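Local coordinates for 1H-3-hydroxy-4-oxoquinoline 2,4-dioxygenase (Pseudomonas putida, PDB 3IBT), which cleaves the ring of 3-hydroxy-1H-quinolin-4-one with dioxygen, giving N-formylanthranilate and carbon monoxide without any cofactor, at residues 28-33 with 175-180; 67-72 with 182-187; 7-12 with 54-59; 94-99 with 119-124. All coordinates share one frame; numbering follows the deposited sequence.

Overall arrangement
All four contacts lie in one alpha/beta-hydrolase fold, built round a mixed eight-stranded sheet. In sequence, the segments come as 7-12, 28-33, 54-59, 67-72, 94-99, 119-124, 175-180 and 182-187. Contacts 1 and 2 share helix 175-192, and their centres are about 10 Å apart. The two segments of contact 4 are nested within the loops that contacts 1 and 2 close. Contact 3 is centred about 20 Å from the centre of contact 4 and touches contacts 1 and 2. The loops after strands 23-27, 89-94 and 115-119 bring pocket residues together near helix 175-192, consistent with a substrate pocket between sheet and helical cap.

Contact 1 (28-33 with 175-180); sequences SGWCQD and GEMWQR
C31, which points its sulfur at helix 175-192, is held by a hydrogen bond from its backbone N to H58 NE2. Its SG stands anti to its own carbonyl carbon, and this rotation carries the sulfur to W178 CE3 at 3.8 Å. The approach to the W178 ring is slanted: SG lies 5.1 Å from the centroid of the six-membered ring and 74° off its normal, a cysteine sulfur-aromatic contact. C31 SG also touches CG of the selenomethionine M177, at 3.8 Å. W178 is drawn in although its CB leads away from the loop; with CG anti to the backbone N (chi1 -175°), the indole swings back until CE3 of its benzo ring reaches the cysteine. The second half of the interface is centred on W30. M177 SE sits near the plane of this indole, at its edge, 5.5 Å from the centroid of the six-membered ring of W30, which defines a Met-aromatic contact. R180 contributes its aliphatic part, CG lying 3.8 Å from W30 CZ3, while its guanidinium plane is turned 82° from the indole. No hydrogen bond joins the two segments. W30, C31 and Q32 complete the type II turn begun by G29 and probably bind substrate, as in related enzymes; the arrangement is that of an alpha/beta-hydrolase pocket, where the loop after strand 23-27 meets a cap helix.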
loop_
_atom_site.group_PDB
_atom_site.type_symbol
_atom_site.label_atom_id
_atom_site.label_comp_id
_atom_site.label_asym_id
_atom_site.label_seq_id
_atom_site.Cartn_x
_atom_site.Cartn_y
_atom_site.Cartn_z
ATOM N N SER A 28 1.349 3.197 3.053
ATOM C CA SER A 28 0.247 2.307 3.470
ATOM C C SER A 28 -1.011 2.160 2.514
ATOM O O SER A 28 -1.069 2.728 1.421
ATOM C CB SER A 28 -0.222 2.740 4.853
ATOM O OG SER A 28 -1.269 3.661 4.688
ATOM N N GLY A 29 -2.017 1.402 2.941
ATOM C CA GLY A 29 -3.299 1.433 2.265
ATOM C C GLY A 29 -4.146 2.549 2.836
ATOM O O GLY A 29 -3.661 3.345 3.667
ATOM N N TRP A 30 -5.399 2.632 2.363
ATOM C CA TRP A 30 -6.386 3.599 2.876
ATOM C C TRP A 30 -6.713 3.220 4.294
ATOM O O TRP A 30 -6.700 2.026 4.622
ATOM C CB TRP A 30 -7.683 3.539 2.062
ATOM C CG TRP A 30 -7.543 4.089 0.686
ATOM C CD1 TRP A 30 -7.114 3.417 -0.432
ATOM C CD2 TRP A 30 -7.827 5.435 0.267
ATOM N NE1 TRP A 30 -7.111 4.267 -1.521
ATOM C CE2 TRP A 30 -7.547 5.508 -1.122
ATOM C CE3 TRP A 30 -8.304 6.589 0.930
ATOM C CZ2 TRP A 30 -7.729 6.690 -1.866
ATOM C CZ3 TRP A 30 -8.469 7.765 0.195
ATOM C CH2 TRP A 30 -8.181 7.808 -1.187
ATOM N N CYS A 31 -6.984 4.207 5.134
ATOM C CA CYS A 31 -7.361 3.912 6.502
ATOM C C CYS A 31 -6.291 3.156 7.272
ATOM O O CYS A 31 -6.612 2.338 8.162
ATOM C CB CYS A 31 -8.632 3.094 6.504
ATOM S SG CYS A 31 -10.007 4.111 6.048
ATOM N N GLN A 32 -5.032 3.415 6.903
ATOM C CA GLN A 32 -3.864 2.886 7.606
ATOM C C GLN A 32 -2.828 3.967 7.901
ATOM O O GLN A 32 -2.885 5.121 7.405
ATOM C CB GLN A 32 -3.168 1.791 6.825
ATOM C CG GLN A 32 -3.641 0.440 7.118
ATOM C CD GLN A 32 -3.401 -0.456 5.915
ATOM O OE1 GLN A 32 -3.237 0.048 4.800
ATOM N NE2 GLN A 32 -3.344 -1.786 6.128
ATOM N N ASP A 33 -1.842 3.537 8.680
ATOM C CA ASP A 33 -0.864 4.443 9.142
ATOM C C ASP A 33 0.590 4.061 8.902
ATOM O O ASP A 33 0.864 2.985 8.379
ATOM C CB ASP A 33 -1.080 4.681 10.601
ATOM C CG ASP A 33 -0.679 6.021 10.936
ATOM O OD1 ASP A 33 -0.469 6.730 9.918
ATOM O OD2 ASP A 33 -0.558 6.388 12.134
ATOM N N GLY A 175 -15.721 7.117 9.457
ATOM C CA GLY A 175 -16.590 6.519 8.437
ATOM C C GLY A 175 -16.480 7.179 7.073
ATOM O O GLY A 175 -16.478 6.493 6.046
ATOM N N GLU A 176 -16.380 8.512 7.070
ATOM C CA GLU A 176 -16.143 9.276 5.834
ATOM C C GLU A 176 -14.802 8.922 5.116
ATOM O O GLU A 176 -14.638 9.109 3.898
ATOM C CB GLU A 176 -16.278 10.774 6.111
ATOM C CG GLU A 176 -17.726 11.206 6.366
ATOM C CD GLU A 176 -17.857 12.779 6.119
ATOM O OE1 GLU A 176 -16.777 13.529 5.912
ATOM O OE2 GLU A 176 -19.077 13.263 6.282
HETATM N N MSE A 177 -13.845 8.392 5.857
HETATM C CA MSE A 177 -12.672 7.923 5.187
HETATM C C MSE A 177 -12.893 6.477 4.722
HETATM O O MSE A 177 -12.576 6.132 3.587
HETATM C CB MSE A 177 -11.456 8.061 6.075
HETATM C CG MSE A 177 -10.141 7.861 5.335
HETATM SE SE MSE A 177 -9.720 9.262 4.017
HETATM C CE MSE A 177 -9.522 10.794 5.329
ATOM N N TRP A 178 -13.455 5.634 5.583
ATOM C CA TRP A 178 -13.711 4.265 5.186
ATOM C C TRP A 178 -14.439 4.223 3.815
ATOM O O TRP A 178 -14.202 3.345 2.951
ATOM C CB TRP A 178 -14.498 3.491 6.268
ATOM C CG TRP A 178 -14.631 2.055 5.843
ATOM C CD1 TRP A 178 -15.744 1.453 5.359
ATOM C CD2 TRP A 178 -13.579 1.075 5.766
ATOM N NE1 TRP A 178 -15.469 0.145 5.025
ATOM C CE2 TRP A 178 -14.145 -0.107 5.259
ATOM C CE3 TRP A 178 -12.222 1.079 6.097
ATOM C CZ2 TRP A 178 -13.397 -1.283 5.064
ATOM C CZ3 TRP A 178 -11.473 -0.083 5.888
ATOM C CH2 TRP A 178 -12.066 -1.243 5.386
ATOM N N GLN A 179 -15.312 5.206 3.634
ATOM C CA GLN A 179 -16.170 5.281 2.477
ATOM C C GLN A 179 -15.415 5.813 1.293
ATOM O O GLN A 179 -15.451 5.205 0.235
ATOM C CB GLN A 179 -17.375 6.152 2.781
ATOM C CG GLN A 179 -18.354 5.488 3.743
ATOM C CD GLN A 179 -19.402 6.453 4.281
ATOM O OE1 GLN A 179 -19.553 7.577 3.787
ATOM N NE2 GLN A 179 -20.141 6.013 5.299
ATOM N N ARG A 180 -14.720 6.937 1.459
ATOM C CA ARG A 180 -13.907 7.452 0.361
ATOM C C ARG A 180 -13.051 6.306 -0.217
ATOM O O ARG A 180 -12.930 6.149 -1.438
ATOM C CB ARG A 180 -13.045 8.652 0.788
ATOM C CG ARG A 180 -12.048 9.077 -0.313
ATOM C CD ARG A 180 -11.966 10.565 -0.609
ATOM N NE ARG A 180 -11.385 11.296 0.514
ATOM C CZ ARG A 180 -12.095 11.916 1.451
ATOM N NH1 ARG A 180 -11.473 12.533 2.446
ATOM N NH2 ARG A 180 -13.422 11.915 1.397
#

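Contact 2 (67-72 with 182-187); sequences DFDSQT and CREIEA
R183 NH2 is shared by two carboxylates, one from each segment. The straighter bond runs from R183 NH2 to E184 OE2, at 3.0 Å with an N-H...O angle of 162°; that oxygen lies close to the guanidinium plane and accepts on its anti lone pair. Across the contact, D67 OD2 forms a salt bridge to R183 NH2 at 2.6 Å, but its hydrogen bond is weak, the angle being only 124° and the carboxylate standing nearly perpendicular to the guanidinium plane. The resulting D67-R183-E184 network ties the loop before helix 70-83 to helix 175-192, which belongs to the helical cap inserted after strand 115-119 in this alpha/beta-hydrolase fold. The bend of E184 at chi2 (-51°) turns its carboxylate back toward the start of helix 70-83, where E184 OE1 is 3.6 Å from S70 N, a proximity and not a bond. That helix end would tend to stabilise the negative charge, whereas D69 OD1, 3.9 Å from E184 OE1, would tend to oppose it; R183 probably offsets the repulsion. T72 OG1 donates to D69 O at 3.2 Å, bracing the first turn. Further out, F68 CB points away from segment 182-187, and its ring packs on W30 and makes a cation-pi contact with R180.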
loop_
_atom_site.group_PDB
_atom_site.type_symbol
_atom_site.label_atom_id
_atom_site.label_comp_id
_atom_site.label_asym_id
_atom_site.label_seq_id
_atom_site.Cartn_x
_atom_site.Cartn_y
_atom_site.Cartn_z
ATOM N N ASP A 67 -12.891 15.960 -0.365
ATOM C CA ASP A 67 -12.631 14.581 -0.685
ATOM C C ASP A 67 -11.633 14.683 -1.841
ATOM O O ASP A 67 -11.331 15.813 -2.299
ATOM C CB ASP A 67 -13.923 13.827 -1.044
ATOM C CG ASP A 67 -14.127 13.700 -2.531
ATOM O OD1 ASP A 67 -14.623 14.663 -3.152
ATOM O OD2 ASP A 67 -13.769 12.634 -3.072
ATOM N N PHE A 68 -11.117 13.539 -2.298
ATOM C CA PHE A 68 -10.019 13.531 -3.272
ATOM C C PHE A 68 -9.925 12.218 -4.048
ATOM O O PHE A 68 -10.548 11.216 -3.678
ATOM C CB PHE A 68 -8.677 13.856 -2.571
ATOM C CG PHE A 68 -8.463 13.083 -1.293
ATOM C CD1 PHE A 68 -7.966 11.772 -1.322
ATOM C CD2 PHE A 68 -8.791 13.646 -0.060
ATOM C CE1 PHE A 68 -7.779 11.036 -0.126
ATOM C CE2 PHE A 68 -8.614 12.927 1.133
ATOM C CZ PHE A 68 -8.117 11.610 1.097
ATOM N N ASP A 69 -9.156 12.253 -5.135
ATOM C CA ASP A 69 -8.855 11.070 -5.946
ATOM C C ASP A 69 -7.643 10.347 -5.349
ATOM O O ASP A 69 -6.796 10.953 -4.643
ATOM C CB ASP A 69 -8.462 11.453 -7.398
ATOM C CG ASP A 69 -9.665 11.617 -8.378
ATOM O OD1 ASP A 69 -10.610 10.782 -8.421
ATOM O OD2 ASP A 69 -9.619 12.574 -9.191
ATOM N N SER A 70 -7.571 9.061 -5.685
ATOM C CA SER A 70 -6.363 8.241 -5.618
ATOM C C SER A 70 -5.227 8.874 -6.439
ATOM O O SER A 70 -4.031 8.570 -6.223
ATOM C CB SER A 70 -6.658 6.808 -6.129
ATOM O OG SER A 70 -5.536 6.215 -6.761
ATOM N N GLN A 71 -5.613 9.735 -7.385
ATOM C CA GLN A 71 -4.651 10.488 -8.219
ATOM C C GLN A 71 -4.056 11.737 -7.567
ATOM O O GLN A 71 -2.923 12.110 -7.890
ATOM C CB GLN A 71 -5.236 10.820 -9.597
ATOM C CG GLN A 71 -4.936 9.745 -10.610
ATOM C CD GLN A 71 -5.975 9.661 -11.669
ATOM O OE1 GLN A 71 -7.056 10.261 -11.562
ATOM N NE2 GLN A 71 -5.666 8.917 -12.726
ATOM N N THR A 72 -4.808 12.370 -6.666
ATOM C CA THR A 72 -4.241 13.478 -5.890
ATOM C C THR A 72 -3.285 12.945 -4.810
ATOM O O THR A 72 -2.371 13.680 -4.424
ATOM C CB THR A 72 -5.300 14.437 -5.281
ATOM O OG1 THR A 72 -5.787 13.909 -4.033
ATOM C CG2 THR A 72 -6.474 14.647 -6.239
ATOM N N CYS A 182 -13.555 3.189 -0.293
ATOM C CA CYS A 182 -14.297 2.248 -1.094
ATOM C C CYS A 182 -14.667 2.817 -2.444
ATOM O O CYS A 182 -14.474 2.153 -3.464
ATOM C CB CYS A 182 -15.472 1.680 -0.314
ATOM S SG CYS A 182 -14.777 0.762 1.097
ATOM N N ARG A 183 -15.109 4.064 -2.467
ATOM C CA ARG A 183 -15.396 4.706 -3.729
ATOM C C ARG A 183 -14.148 4.659 -4.578
ATOM O O ARG A 183 -14.187 4.386 -5.788
ATOM C CB ARG A 183 -15.716 6.168 -3.527
ATOM C CG ARG A 183 -16.996 6.519 -2.854
ATOM C CD ARG A 183 -17.216 7.961 -3.191
ATOM N NE ARG A 183 -15.917 8.597 -3.490
ATOM C CZ ARG A 183 -15.377 9.575 -2.749
ATOM N NH1 ARG A 183 -16.022 10.057 -1.648
ATOM N NH2 ARG A 183 -14.194 10.084 -3.117
ATOM N N GLU A 184 -13.026 4.936 -3.939
ATOM C CA GLU A 184 -11.822 5.087 -4.701
ATOM C C GLU A 184 -11.274 3.805 -5.215
ATOM O O GLU A 184 -10.898 3.742 -6.379
ATOM C CB GLU A 184 -10.773 5.849 -3.925
ATOM C CG GLU A 184 -11.190 7.280 -3.780
ATOM C CD GLU A 184 -11.563 7.883 -5.111
ATOM O OE1 GLU A 184 -10.850 7.627 -6.114
ATOM O OE2 GLU A 184 -12.577 8.606 -5.151
ATOM N N ILE A 185 -11.230 2.793 -4.354
ATOM C CA ILE A 185 -10.717 1.493 -4.743
ATOM C C ILE A 185 -11.613 0.955 -5.854
ATOM O O ILE A 185 -11.132 0.499 -6.931
ATOM C CB ILE A 185 -10.701 0.507 -3.544
ATOM C CG1 ILE A 185 -9.739 0.969 -2.433
ATOM C CG2 ILE A 185 -10.355 -0.929 -4.023
ATOM C CD1 ILE A 185 -9.889 0.226 -1.103
ATOM N N GLU A 186 -12.918 1.057 -5.575
ATOM C CA GLU A 186 -13.944 0.691 -6.522
ATOM C C GLU A 186 -13.650 1.409 -7.814
ATOM O O GLU A 186 -13.427 0.766 -8.816
ATOM C CB GLU A 186 -15.343 1.033 -6.015
ATOM C CG GLU A 186 -16.395 -0.034 -6.366
ATOM C CD GLU A 186 -17.860 0.359 -6.038
ATOM O OE1 GLU A 186 -18.152 1.546 -5.715
ATOM O OE2 GLU A 186 -18.739 -0.541 -6.140
ATOM N N ALA A 187 -13.601 2.733 -7.801
ATOM C CA ALA A 187 -13.269 3.476 -9.033
ATOM C C ALA A 187 -12.066 2.881 -9.860
ATOM O O ALA A 187 -12.175 2.687 -11.099
ATOM C CB ALA A 187 -13.046 4.930 -8.720
#

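Contact 3 (7-12 with 54-59); sequences NGTLMT and DWRGHD
R56 runs obliquely over T9, and its side chain can be traced atom by atom. CB makes no close contact with segment 7-12. R56 CG lies 3.2 Å from T9 OG1, and CD rests on the ring of F68. Past NE and the bend at chi3 (-143°), the guanidinium has T9 OG1 over one face, placed there by the threonine's chi1 of 53°; T9 OG1 is 2.7 Å from R56 NH1, but the angle is too poor for a bond. G8 N and N7 lie at the guanidinium's edge. G8 N and R56 NH2 are both donors and do not bond; NH2 is held by a salt bridge to D76 OD1. The sound hydrogen bond lies at the other end of the contact. T12 OG1 donates to D54 OD2 at 2.7 Å, meeting it on the anti side and 22° out of the carboxylate plane. In return, D54 N gives T12 O a weak bond of 3.1 Å. Between these ends, CE of selenomethionine M11 reaches the edge of the W55 indole, 3.9 Å from W55 CE3, and W55 NE1 bonds to S28 O. A bond from H58 N to W55 O, 2.7 Å long, closes the type II turn W55-H58. The D-W-R-G sequence matches the D-x-R-G segment familiar in alpha/beta hydrolases after the strand equivalent to 49-53, here packed against the antiparallel strand 9-16.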
loop_
_atom_site.group_PDB
_atom_site.type_symbol
_atom_site.label_atom_id
_atom_site.label_comp_id
_atom_site.label_asym_id
_atom_site.label_seq_id
_atom_site.Cartn_x
_atom_site.Cartn_y
_atom_site.Cartn_z
ATOM N N ASN A 7 0.932 20.251 -1.473
ATOM C CA ASN A 7 -0.285 20.422 -2.239
ATOM C C ASN A 7 -1.398 21.019 -1.367
ATOM O O ASN A 7 -1.192 22.043 -0.703
ATOM C CB ASN A 7 -0.700 19.069 -2.811
ATOM C CG ASN A 7 -1.199 19.189 -4.216
ATOM O OD1 ASN A 7 -2.389 19.803 -4.364
ATOM N ND2 ASN A 7 -0.301 18.723 -5.254
ATOM N N GLY A 8 -2.555 20.357 -1.329
ATOM C CA GLY A 8 -3.719 20.892 -0.606
ATOM C C GLY A 8 -3.586 20.907 0.914
ATOM O O GLY A 8 -4.160 21.774 1.590
ATOM N N THR A 9 -2.845 19.933 1.454
ATOM C CA THR A 9 -2.754 19.786 2.914
ATOM C C THR A 9 -1.423 19.279 3.442
ATOM O O THR A 9 -0.341 19.491 2.846
ATOM C CB THR A 9 -3.853 18.830 3.482
ATOM O OG1 THR A 9 -3.801 17.540 2.760
ATOM C CG2 THR A 9 -5.286 19.541 3.439
ATOM N N LEU A 10 -1.541 18.614 4.601
ATOM C CA LEU A 10 -0.401 18.042 5.244
ATOM C C LEU A 10 -0.450 16.511 5.268
ATOM O O LEU A 10 -1.483 15.885 4.985
ATOM C CB LEU A 10 -0.289 18.586 6.659
ATOM C CG LEU A 10 0.904 18.012 7.424
ATOM C CD1 LEU A 10 1.856 19.101 7.800
ATOM C CD2 LEU A 10 0.414 17.266 8.645
HETATM N N MSE A 11 0.708 15.937 5.592
HETATM C CA MSE A 11 0.834 14.564 6.043
HETATM C C MSE A 11 2.031 14.522 7.006
HETATM O O MSE A 11 3.186 14.954 6.643
HETATM C CB MSE A 11 1.086 13.652 4.847
HETATM C CG MSE A 11 1.702 14.414 3.669
HETATM SE SE MSE A 11 1.534 13.501 1.918
HETATM C CE MSE A 11 -0.375 12.825 1.907
ATOM N N THR A 12 1.732 14.020 8.240
ATOM C CA THR A 12 2.807 13.723 9.174
ATOM C C THR A 12 3.622 12.544 8.616
ATOM O O THR A 12 3.060 11.632 7.987
ATOM C CB THR A 12 2.277 13.420 10.602
ATOM O OG1 THR A 12 0.981 12.754 10.526
ATOM C CG2 THR A 12 2.161 14.757 11.470
ATOM N N ASP A 54 1.953 9.579 6.021
ATOM C CA ASP A 54 0.541 9.388 6.371
ATOM C C ASP A 54 -0.318 10.149 5.378
ATOM O O ASP A 54 -0.375 11.393 5.390
ATOM C CB ASP A 54 0.222 9.881 7.791
ATOM C CG ASP A 54 1.268 9.472 8.805
ATOM O OD1 ASP A 54 1.983 8.461 8.522
ATOM O OD2 ASP A 54 1.364 10.145 9.875
ATOM N N TRP A 55 -0.990 9.379 4.538
ATOM C CA TRP A 55 -1.884 9.895 3.529
ATOM C C TRP A 55 -2.771 11.058 4.013
ATOM O O TRP A 55 -3.138 11.114 5.196
ATOM C CB TRP A 55 -2.749 8.729 3.088
ATOM C CG TRP A 55 -2.029 7.707 2.290
ATOM C CD1 TRP A 55 -2.123 6.339 2.406
ATOM C CD2 TRP A 55 -1.141 7.956 1.203
ATOM N NE1 TRP A 55 -1.330 5.724 1.455
ATOM C CE2 TRP A 55 -0.722 6.698 0.704
ATOM C CE3 TRP A 55 -0.658 9.123 0.598
ATOM C CZ2 TRP A 55 0.169 6.580 -0.356
ATOM C CZ3 TRP A 55 0.230 9.001 -0.457
ATOM C CH2 TRP A 55 0.635 7.738 -0.924
ATOM N N ARG A 56 -3.107 11.975 3.102
ATOM C CA ARG A 56 -4.185 12.934 3.361
ATOM C C ARG A 56 -5.229 12.399 4.344
ATOM O O ARG A 56 -5.771 11.322 4.139
ATOM C CB ARG A 56 -4.913 13.285 2.061
ATOM C CG ARG A 56 -4.597 14.646 1.530
ATOM C CD ARG A 56 -5.466 15.015 0.285
ATOM N NE ARG A 56 -4.556 15.794 -0.635
ATOM C CZ ARG A 56 -4.368 17.184 -0.536
ATOM N NH1 ARG A 56 -5.057 17.995 0.441
ATOM N NH2 ARG A 56 -3.479 17.752 -1.434
ATOM N N GLY A 57 -5.517 13.130 5.410
ATOM C CA GLY A 57 -6.615 12.747 6.294
ATOM C C GLY A 57 -6.268 11.646 7.264
ATOM O O GLY A 57 -7.060 11.318 8.164
ATOM N N HIS A 58 -5.076 11.085 7.074
ATOM C CA HIS A 58 -4.596 9.985 7.882
ATOM C C HIS A 58 -3.606 10.378 8.977
ATOM O O HIS A 58 -3.180 9.536 9.777
ATOM C CB HIS A 58 -4.004 8.928 6.975
ATOM C CG HIS A 58 -5.044 8.209 6.193
ATOM N ND1 HIS A 58 -5.409 8.589 4.923
ATOM C CD2 HIS A 58 -5.857 7.177 6.527
ATOM C CE1 HIS A 58 -6.371 7.792 4.486
ATOM N NE2 HIS A 58 -6.658 6.924 5.440
ATOM N N ASP A 59 -3.255 11.655 9.030
ATOM C CA ASP A 59 -2.383 12.129 10.079
ATOM C C ASP A 59 -3.037 11.955 11.467
ATOM O O ASP A 59 -4.248 11.680 11.572
ATOM C CB ASP A 59 -1.952 13.580 9.805
ATOM C CG ASP A 59 -3.125 14.506 9.458
ATOM O OD1 ASP A 59 -3.952 14.139 8.560
ATOM O OD2 ASP A 59 -3.191 15.615 10.077
#

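Contact 4 (94-99 with 119-124); sequences TSHGCW and IDWLLQ
C98 sits over one face of the W121 indole: C98 CB stands 3.4 Å from the centroid of the six-membered ring of W121 and 16° off its normal, a CH-pi contact. The cysteine sulfur, rotated anti to its carbonyl carbon, lies over the five-membered ring of the same indole: C98 SG is 4.1 Å from that centroid of W121. W121 reaches this position with CG anti to the backbone N (chi1 -161°), which sets the indole against the first turn of helix 97-107. The edge of the indole from NE1 to CZ2 is turned to the face of W99 in a T-shaped pair, planes 89° apart, with W121 CZ2 3.8 Å from W99 CD2. W99 NE1 also gives H96 ND1 a weak bond of 3.4 Å, which brings H96 into the aromatic cluster. The backbones join through S95 N and I119 O, 2.8 Å apart and almost linear. S95 occupies the sharp turn of a nucleophile elbow; its OG weakly contacts a water that donates to D120 O (2.7 Å) and accepts from L122 N (3.0 Å). T94 and S95 probably contact substrate, as in relatives. D120, whose carboxylate is held by backbone N atoms of S213 and Q214 and weakly by H244 ND1, probably raises the basicity of that histidine. The contact spans the ends of parallel strands 89-94 and 115-119, with helix 175-192 beside H96 and W99 and helix 195-200 against W121.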
loop_
_atom_site.group_PDB
_atom_site.type_symbol
_atom_site.label_atom_id
_atom_site.label_comp_id
_atom_site.label_asym_id
_atom_site.label_seq_id
_atom_site.Cartn_x
_atom_site.Cartn_y
_atom_site.Cartn_z
ATOM N N THR A 94 1.430 -0.761 0.214
ATOM C CA THR A 94 0.534 -1.783 0.715
ATOM C C THR A 94 -0.837 -1.730 0.055
ATOM O O THR A 94 -1.407 -0.639 -0.160
ATOM C CB THR A 94 0.387 -1.628 2.223
ATOM O OG1 THR A 94 1.292 -2.538 2.845
ATOM C CG2 THR A 94 -1.091 -1.907 2.728
ATOM N N SER A 95 -1.360 -2.910 -0.285
ATOM C CA SER A 95 -2.767 -3.005 -0.613
ATOM C C SER A 95 -3.139 -1.971 -1.700
ATOM O O SER A 95 -2.532 -1.973 -2.768
ATOM C CB SER A 95 -3.588 -2.793 0.667
ATOM O OG SER A 95 -4.959 -3.028 0.413
ATOM N N HIS A 96 -4.107 -1.093 -1.429
ATOM C CA HIS A 96 -4.580 -0.171 -2.466
ATOM C C HIS A 96 -3.745 1.101 -2.552
ATOM O O HIS A 96 -3.973 1.952 -3.429
ATOM C CB HIS A 96 -6.091 0.029 -2.416
ATOM C CG HIS A 96 -6.823 -1.267 -2.406
ATOM N ND1 HIS A 96 -6.928 -2.069 -3.530
ATOM C CD2 HIS A 96 -7.405 -1.959 -1.397
ATOM C CE1 HIS A 96 -7.588 -3.176 -3.225
ATOM N NE2 HIS A 96 -7.896 -3.135 -1.940
ATOM N N GLY A 97 -2.745 1.184 -1.668
ATOM C CA GLY A 97 -1.665 2.161 -1.801
ATOM C C GLY A 97 -0.910 1.925 -3.105
ATOM O O GLY A 97 -0.314 2.835 -3.653
ATOM N N CYS A 98 -0.953 0.708 -3.621
ATOM C CA CYS A 98 -0.253 0.378 -4.835
ATOM C C CYS A 98 -0.702 1.132 -6.084
ATOM O O CYS A 98 0.155 1.580 -6.875
ATOM C CB CYS A 98 -0.372 -1.112 -5.054
ATOM S SG CYS A 98 0.193 -2.027 -3.557
ATOM N N TRP A 99 -2.022 1.256 -6.281
ATOM C CA TRP A 99 -2.561 2.172 -7.283
ATOM C C TRP A 99 -1.769 3.510 -7.277
ATOM O O TRP A 99 -1.399 4.002 -8.347
ATOM C CB TRP A 99 -4.054 2.491 -7.043
ATOM C CG TRP A 99 -4.954 1.350 -7.051
ATOM C CD1 TRP A 99 -5.520 0.738 -5.962
ATOM C CD2 TRP A 99 -5.417 0.646 -8.208
ATOM N NE1 TRP A 99 -6.288 -0.324 -6.378
ATOM C CE2 TRP A 99 -6.236 -0.414 -7.748
ATOM C CE3 TRP A 99 -5.179 0.775 -9.591
ATOM C CZ2 TRP A 99 -6.844 -1.325 -8.617
ATOM C CZ3 TRP A 99 -5.792 -0.146 -10.469
ATOM C CH2 TRP A 99 -6.613 -1.180 -9.972
ATOM N N ILE A 119 2.674 -4.773 -1.885
ATOM C CA ILE A 119 2.469 -5.801 -0.894
ATOM C C ILE A 119 0.973 -6.082 -0.792
ATOM O O ILE A 119 0.182 -5.184 -0.523
ATOM C CB ILE A 119 3.033 -5.379 0.469
ATOM C CG1 ILE A 119 4.535 -5.136 0.350
ATOM C CG2 ILE A 119 2.742 -6.420 1.518
ATOM C CD1 ILE A 119 5.186 -4.693 1.608
ATOM N N ASP A 120 0.573 -7.320 -1.026
ATOM C CA ASP A 120 -0.778 -7.713 -0.738
ATOM C C ASP A 120 -1.815 -6.838 -1.390
ATOM O O ASP A 120 -2.758 -6.380 -0.740
ATOM C CB ASP A 120 -1.052 -7.859 0.756
ATOM C CG ASP A 120 -1.755 -9.184 1.051
ATOM O OD1 ASP A 120 -1.100 -10.062 1.652
ATOM O OD2 ASP A 120 -2.929 -9.397 0.605
ATOM N N TRP A 121 -1.612 -6.640 -2.691
ATOM C CA TRP A 121 -2.523 -5.990 -3.609
ATOM C C TRP A 121 -3.265 -7.089 -4.359
ATOM O O TRP A 121 -2.619 -7.939 -5.012
ATOM C CB TRP A 121 -1.664 -5.323 -4.641
ATOM C CG TRP A 121 -2.328 -4.268 -5.401
ATOM C CD1 TRP A 121 -3.500 -3.665 -5.112
ATOM C CD2 TRP A 121 -1.814 -3.627 -6.557
ATOM N NE1 TRP A 121 -3.761 -2.708 -6.025
ATOM C CE2 TRP A 121 -2.732 -2.644 -6.919
ATOM C CE3 TRP A 121 -0.656 -3.799 -7.330
ATOM C CZ2 TRP A 121 -2.544 -1.804 -8.024
ATOM C CZ3 TRP A 121 -0.450 -2.952 -8.434
ATOM C CH2 TRP A 121 -1.396 -1.962 -8.762
ATOM N N LEU A 122 -4.601 -7.063 -4.287
ATOM C CA LEU A 122 -5.434 -8.089 -4.897
ATOM C C LEU A 122 -5.438 -7.942 -6.414
ATOM O O LEU A 122 -6.076 -7.045 -6.984
ATOM C CB LEU A 122 -6.845 -8.028 -4.304
ATOM C CG LEU A 122 -7.930 -8.975 -4.813
ATOM C CD1 LEU A 122 -7.713 -10.431 -4.394
ATOM C CD2 LEU A 122 -9.271 -8.457 -4.335
ATOM N N LEU A 123 -4.702 -8.835 -7.063
ATOM C CA LEU A 123 -4.396 -8.644 -8.463
ATOM C C LEU A 123 -5.613 -8.807 -9.365
ATOM O O LEU A 123 -5.613 -8.332 -10.521
ATOM C CB LEU A 123 -3.287 -9.573 -8.896
ATOM C CG LEU A 123 -1.997 -9.290 -8.167
ATOM C CD1 LEU A 123 -1.007 -10.365 -8.537
ATOM C CD2 LEU A 123 -1.413 -7.921 -8.448
ATOM N N GLN A 124 -6.679 -9.407 -8.838
ATOM C CA GLN A 124 -7.821 -9.657 -9.655
ATOM C C GLN A 124 -9.082 -9.592 -8.788
ATOM O O GLN A 124 -9.169 -10.298 -7.781
ATOM C CB GLN A 124 -7.603 -11.030 -10.217
ATOM C CG GLN A 124 -8.355 -11.276 -11.457
ATOM C CD GLN A 124 -7.491 -11.981 -12.480
ATOM O OE1 GLN A 124 -6.611 -11.337 -13.095
ATOM N NE2 GLN A 124 -7.734 -13.301 -12.687
HETATM O O HOH W 1 -5.158 -5.565 -1.771
#